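Local atomic coordinates of mandelate racemase/muconate lactonizing enzyme (Jannaschia sp., PDB entry 4J3Z), a protein that probably catalyses abstraction of a proton alpha to a carboxylate, as in the enolase superfamily, though its substrate is not established. Residues I71-S75 against W291-K295; P87-F92 against T264-E268. All blocks are in the same frame, centred on the assembly; numbering follows the deposited sequence.

Contact 1: residues I71-S75 against W291-K295; sequences IELMS and WEGKK
E72 meets the indole of W291 at its edge: W291 NE1 donates to E72 OE2 over 2.8 Å in a nearly straight bond. The acceptor lies close to the plane of the ring, but the N-H comes down on the carboxylate from above, and the two flat groups stand 85° apart. A bend in the E72 chain at chi2 brings the acid across to the indole. OE2 has a second partner, since K294 NZ of the second subunit forms a salt bridge with it. K295 NZ approaches the same carboxylate, but its salt bridge to E72 OE1 is long, at 3.8 Å.

Beside this polar pair, I71 CG2 packs 3.7 Å from W291 CB and reaches on to CG at the root of the indole. With its CG anti to the backbone N (chi1 -170°), W291 carries the indole on toward helix 71-80. The backbone N of W291 donates to E99 OE2, and the indole meets the ring of W103, both residues on helix 89-109.

The second polar link runs through a water. S75 OG lies 3.1 Å from it, and the water donates to E292 OE1 at 2.7 Å. E292 OE2 probably accepts from V266 N.

With the short helical segments at 97° and their axes 11.8 Å apart, it is side chains that span the gap. A buried E72 gripped by an indole N-H and a lysine of another chain probably stays ionised, tying the domain interface to the subunit interface.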
loop_
_atom_site.group_PDB
_atom_site.type_symbol
_atom_site.label_atom_id
_atom_site.label_comp_id
_atom_site.label_asym_id
_atom_site.label_seq_id
_atom_site.Cartn_x
_atom_site.Cartn_y
_atom_site.Cartn_z
ATOM N N ILE D 71 -15.993 -4.271 35.566
ATOM C CA ILE D 71 -16.150 -3.319 34.466
ATOM C C ILE D 71 -16.149 -4.032 33.117
ATOM O O ILE D 71 -17.103 -3.911 32.348
ATOM C CB ILE D 71 -15.078 -2.185 34.460
ATOM C CG1 ILE D 71 -14.867 -1.587 35.853
ATOM C CG2 ILE D 71 -15.453 -1.095 33.447
ATOM C CD1 ILE D 71 -15.997 -0.702 36.344
ATOM N N GLU D 72 -15.080 -4.771 32.844
ATOM C CA GLU D 72 -14.937 -5.513 31.580
ATOM C C GLU D 72 -16.167 -6.367 31.290
ATOM O O GLU D 72 -16.697 -6.323 30.179
ATOM C CB GLU D 72 -13.688 -6.398 31.584
ATOM C CG GLU D 72 -12.375 -5.665 31.777
ATOM C CD GLU D 72 -11.711 -5.233 30.481
ATOM O OE1 GLU D 72 -12.177 -5.628 29.386
ATOM O OE2 GLU D 72 -10.692 -4.511 30.565
ATOM N N LEU D 73 -16.622 -7.112 32.299
ATOM C CA LEU D 73 -17.797 -7.985 32.176
ATOM C C LEU D 73 -19.064 -7.268 31.704
ATOM O O LEU D 73 -19.680 -7.677 30.727
ATOM C CB LEU D 73 -18.057 -8.775 33.477
ATOM C CG LEU D 73 -18.986 -9.994 33.317
ATOM C CD1 LEU D 73 -18.590 -10.857 32.125
ATOM C CD2 LEU D 73 -19.067 -10.821 34.596
ATOM N N MET D 74 -19.450 -6.203 32.396
ATOM C CA MET D 74 -20.662 -5.469 32.032
ATOM C C MET D 74 -20.534 -4.759 30.682
ATOM O O MET D 74 -21.466 -4.783 29.874
ATOM C CB MET D 74 -21.057 -4.512 33.140
ATOM C CG MET D 74 -21.505 -5.226 34.403
ATOM S SD MET D 74 -21.947 -4.085 35.721
ATOM C CE MET D 74 -20.351 -3.399 36.188
ATOM N N SER D 75 -19.371 -4.159 30.427
ATOM C CA SER D 75 -19.099 -3.515 29.135
ATOM C C SER D 75 -19.280 -4.478 27.959
ATOM O O SER D 75 -19.973 -4.150 26.995
ATOM C CB SER D 75 -17.706 -2.883 29.115
ATOM O OG SER D 75 -17.357 -2.479 27.801
ATOM N N TRP D 291 -13.392 3.602 31.652
ATOM C CA TRP D 291 -12.467 2.500 31.378
ATOM C C TRP D 291 -12.227 2.362 29.884
ATOM O O TRP D 291 -11.088 2.184 29.446
ATOM C CB TRP D 291 -12.992 1.189 31.977
ATOM C CG TRP D 291 -12.010 0.051 31.969
ATOM C CD1 TRP D 291 -12.043 -1.049 31.158
ATOM C CD2 TRP D 291 -10.860 -0.104 32.806
ATOM N NE1 TRP D 291 -10.979 -1.879 31.436
ATOM C CE2 TRP D 291 -10.236 -1.325 32.441
ATOM C CE3 TRP D 291 -10.294 0.667 33.832
ATOM C CZ2 TRP D 291 -9.077 -1.796 33.070
ATOM C CZ3 TRP D 291 -9.143 0.203 34.456
ATOM C CH2 TRP D 291 -8.543 -1.024 34.071
ATOM N N GLU D 292 -13.295 2.468 29.099
ATOM C CA GLU D 292 -13.151 2.545 27.651
ATOM C C GLU D 292 -12.267 3.747 27.296
ATOM O O GLU D 292 -11.335 3.623 26.505
ATOM C CB GLU D 292 -14.524 2.596 26.970
ATOM C CG GLU D 292 -14.546 2.125 25.512
ATOM C CD GLU D 292 -14.263 0.627 25.320
ATOM O OE1 GLU D 292 -14.115 -0.122 26.323
ATOM O OE2 GLU D 292 -14.176 0.192 24.144
ATOM N N GLY D 293 -12.539 4.893 27.922
ATOM C CA GLY D 293 -11.714 6.107 27.772
ATOM C C GLY D 293 -10.235 5.834 27.941
ATOM O O GLY D 293 -9.427 6.245 27.104
ATOM N N LYS D 294 -9.880 5.118 29.014
ATOM C CA LYS D 294 -8.500 4.665 29.231
ATOM C C LYS D 294 -7.952 3.841 28.068
ATOM O O LYS D 294 -6.785 3.993 27.690
ATOM C CB LYS D 294 -8.372 3.847 30.525
ATOM C CG LYS D 294 -8.133 4.654 31.789
ATOM C CD LYS D 294 -6.829 5.446 31.752
ATOM C CE LYS D 294 -5.612 4.570 31.991
ATOM N NZ LYS D 294 -4.406 5.439 32.060
ATOM N N LYS D 295 -8.761 3.022 27.467
ATOM C CA LYS D 295 -8.219 2.263 26.417
ATOM C C LYS D 295 -8.229 2.926 25.070
ATOM O O LYS D 295 -7.510 2.556 24.221
ATOM C CB LYS D 295 -8.761 0.847 26.427
ATOM C CG LYS D 295 -10.224 0.751 26.473
ATOM C CD LYS D 295 -10.627 -0.650 26.217
ATOM C CE LYS D 295 -10.952 -1.405 27.462
ATOM N NZ LYS D 295 -10.957 -2.832 27.159
HETATM O O HOH W 1 -15.616 -0.041 28.560
#

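Contact 2: residues P87-F92 against T264-E268; sequences PDPTVF and TGVTE
P87 packs its ring against T267 and T264 at the start of helix 266-274. P87 CG touches T267 CG2 at 3.6 Å, the two side chains crossing at about a right angle. With OG1 anti to the backbone N (chi1 -168°), T264 turns its methyl CG2 to P87 CB at 3.8 Å and P89 N at 3.7 Å. T264 OG1 lies at the edge of the F92 ring, 4.2 Å from CD2.

No hydrogen bond joins the two segments. T264 OG1 bonds to R286 O, and within 264-268 the extended E268 takes the T264 N-H on OE1 (2.8 Å from N, 168°), nearly along its C-O axis. E268 OE2 rests 3.4 Å from P87 CB and forms a salt bridge with R86 of the third subunit. Replacing E268 by an alanine would probably leave that arginine without this counter-charge, the T264 N-H without its acceptor and a gap beside P87.

Both segments are helix starts. D88 caps helix 89-109 with weak bonds from the N-H groups of T90 and V91 to OD1, while its OD2 pairs with T90 of the third subunit. G265 is the N-cap of helix 266-274. Residues 264-268 follow barrel strand 257-259, a beta-to-alpha loop at the strand's C-terminal end, packed on the capping domain as in the enolase superfamily.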
loop_
_atom_site.group_PDB
_atom_site.type_symbol
_atom_site.label_atom_id
_atom_site.label_comp_id
_atom_site.label_asym_id
_atom_site.label_seq_id
_atom_site.Cartn_x
_atom_site.Cartn_y
_atom_site.Cartn_z
ATOM N N PRO D 87 -20.514 -1.236 17.667
ATOM C CA PRO D 87 -20.745 0.066 18.304
ATOM C C PRO D 87 -22.164 0.594 18.147
ATOM O O PRO D 87 -22.697 0.626 17.028
ATOM C CB PRO D 87 -19.756 0.982 17.587
ATOM C CG PRO D 87 -18.632 0.082 17.227
ATOM C CD PRO D 87 -19.259 -1.243 16.887
ATOM N N ASP D 88 -22.753 1.006 19.270
ATOM C CA ASP D 88 -24.104 1.548 19.300
ATOM C C ASP D 88 -24.179 2.723 20.256
ATOM O O ASP D 88 -24.344 2.519 21.456
ATOM C CB ASP D 88 -25.114 0.477 19.740
ATOM C CG ASP D 88 -26.567 0.928 19.562
ATOM O OD1 ASP D 88 -26.853 2.138 19.686
ATOM O OD2 ASP D 88 -27.425 0.071 19.290
ATOM N N PRO D 89 -24.104 3.958 19.727
ATOM C CA PRO D 89 -24.032 5.131 20.591
ATOM C C PRO D 89 -25.217 5.250 21.550
ATOM O O PRO D 89 -25.054 5.778 22.653
ATOM C CB PRO D 89 -24.009 6.306 19.603
ATOM C CG PRO D 89 -24.564 5.769 18.333
ATOM C CD PRO D 89 -24.166 4.325 18.300
ATOM N N THR D 90 -26.392 4.773 21.134
ATOM C CA THR D 90 -27.583 4.802 21.986
ATOM C C THR D 90 -27.449 3.834 23.167
ATOM O O THR D 90 -27.531 4.254 24.323
ATOM C CB THR D 90 -28.868 4.529 21.169
ATOM O OG1 THR D 90 -29.037 5.566 20.196
ATOM C CG2 THR D 90 -30.098 4.498 22.058
ATOM N N VAL D 91 -27.216 2.554 22.875
ATOM C CA VAL D 91 -27.141 1.513 23.910
ATOM C C VAL D 91 -25.899 1.677 24.776
ATOM O O VAL D 91 -25.947 1.499 26.000
ATOM C CB VAL D 91 -27.149 0.087 23.299
ATOM C CG1 VAL D 91 -27.020 -0.975 24.383
ATOM C CG2 VAL D 91 -28.406 -0.145 22.472
ATOM N N PHE D 92 -24.778 2.009 24.139
ATOM C CA PHE D 92 -23.515 2.041 24.856
ATOM C C PHE D 92 -23.274 3.394 25.511
ATOM O O PHE D 92 -22.640 3.473 26.571
ATOM C CB PHE D 92 -22.360 1.631 23.948
ATOM C CG PHE D 92 -21.300 0.827 24.650
ATOM C CD1 PHE D 92 -21.629 -0.345 25.328
ATOM C CD2 PHE D 92 -19.975 1.228 24.618
ATOM C CE1 PHE D 92 -20.656 -1.095 25.973
ATOM C CE2 PHE D 92 -18.992 0.478 25.248
ATOM C CZ PHE D 92 -19.329 -0.682 25.928
ATOM N N THR D 264 -18.005 6.111 19.191
ATOM C CA THR D 264 -18.233 5.244 20.332
ATOM C C THR D 264 -17.489 3.926 20.139
ATOM O O THR D 264 -17.399 3.413 19.023
ATOM C CB THR D 264 -19.746 5.016 20.585
ATOM O OG1 THR D 264 -19.932 4.409 21.863
ATOM C CG2 THR D 264 -20.396 4.144 19.517
ATOM N N GLY D 265 -16.943 3.388 21.223
ATOM C CA GLY D 265 -16.245 2.113 21.149
ATOM C C GLY D 265 -14.826 2.267 20.639
ATOM O O GLY D 265 -14.580 2.901 19.609
ATOM N N VAL D 266 -13.892 1.672 21.371
ATOM C CA VAL D 266 -12.463 1.805 21.101
ATOM C C VAL D 266 -12.094 1.403 19.666
ATOM O O VAL D 266 -11.136 1.937 19.101
ATOM C CB VAL D 266 -11.621 1.049 22.175
ATOM C CG1 VAL D 266 -11.552 -0.453 21.900
ATOM C CG2 VAL D 266 -10.227 1.643 22.306
ATOM N N THR D 267 -12.868 0.494 19.066
ATOM C CA THR D 267 -12.692 0.120 17.654
ATOM C C THR D 267 -12.907 1.267 16.653
ATOM O O THR D 267 -12.246 1.314 15.606
ATOM C CB THR D 267 -13.586 -1.071 17.254
ATOM O OG1 THR D 267 -13.190 -1.565 15.966
ATOM C CG2 THR D 267 -15.091 -0.684 17.238
ATOM N N GLU D 268 -13.835 2.174 16.956
ATOM C CA GLU D 268 -14.151 3.274 16.041
ATOM C C GLU D 268 -13.080 4.348 16.108
ATOM O O GLU D 268 -12.658 4.878 15.080
ATOM C CB GLU D 268 -15.533 3.866 16.334
ATOM C CG GLU D 268 -16.683 3.119 15.673
ATOM C CD GLU D 268 -18.049 3.752 15.907
ATOM O OE1 GLU D 268 -18.193 4.673 16.758
ATOM O OE2 GLU D 268 -19.006 3.304 15.245
#

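Contacts 1 and 2 are neighbouring parts of one seam between the N-terminal domain and the barrel domain, their centres about 12 Å apart, and 87-92/264-268 is nested in the chain loop that 71-75/291-295 closes. They touch directly: the probable bond of E292 OE2 to V266 N, 3.2 Å long, joins two barrel helices, and S75 OG packs 3.3 Å from F92 CZ between consecutive helices of the other domain. Each contact also reaches a different neighbouring subunit. Relatives keep their active site at the C-terminal ends of the barrel strands, beneath the capping domain; T264-E268, following strand 257-259, lies on that side, so contact 2 probably sits near the catalytic face.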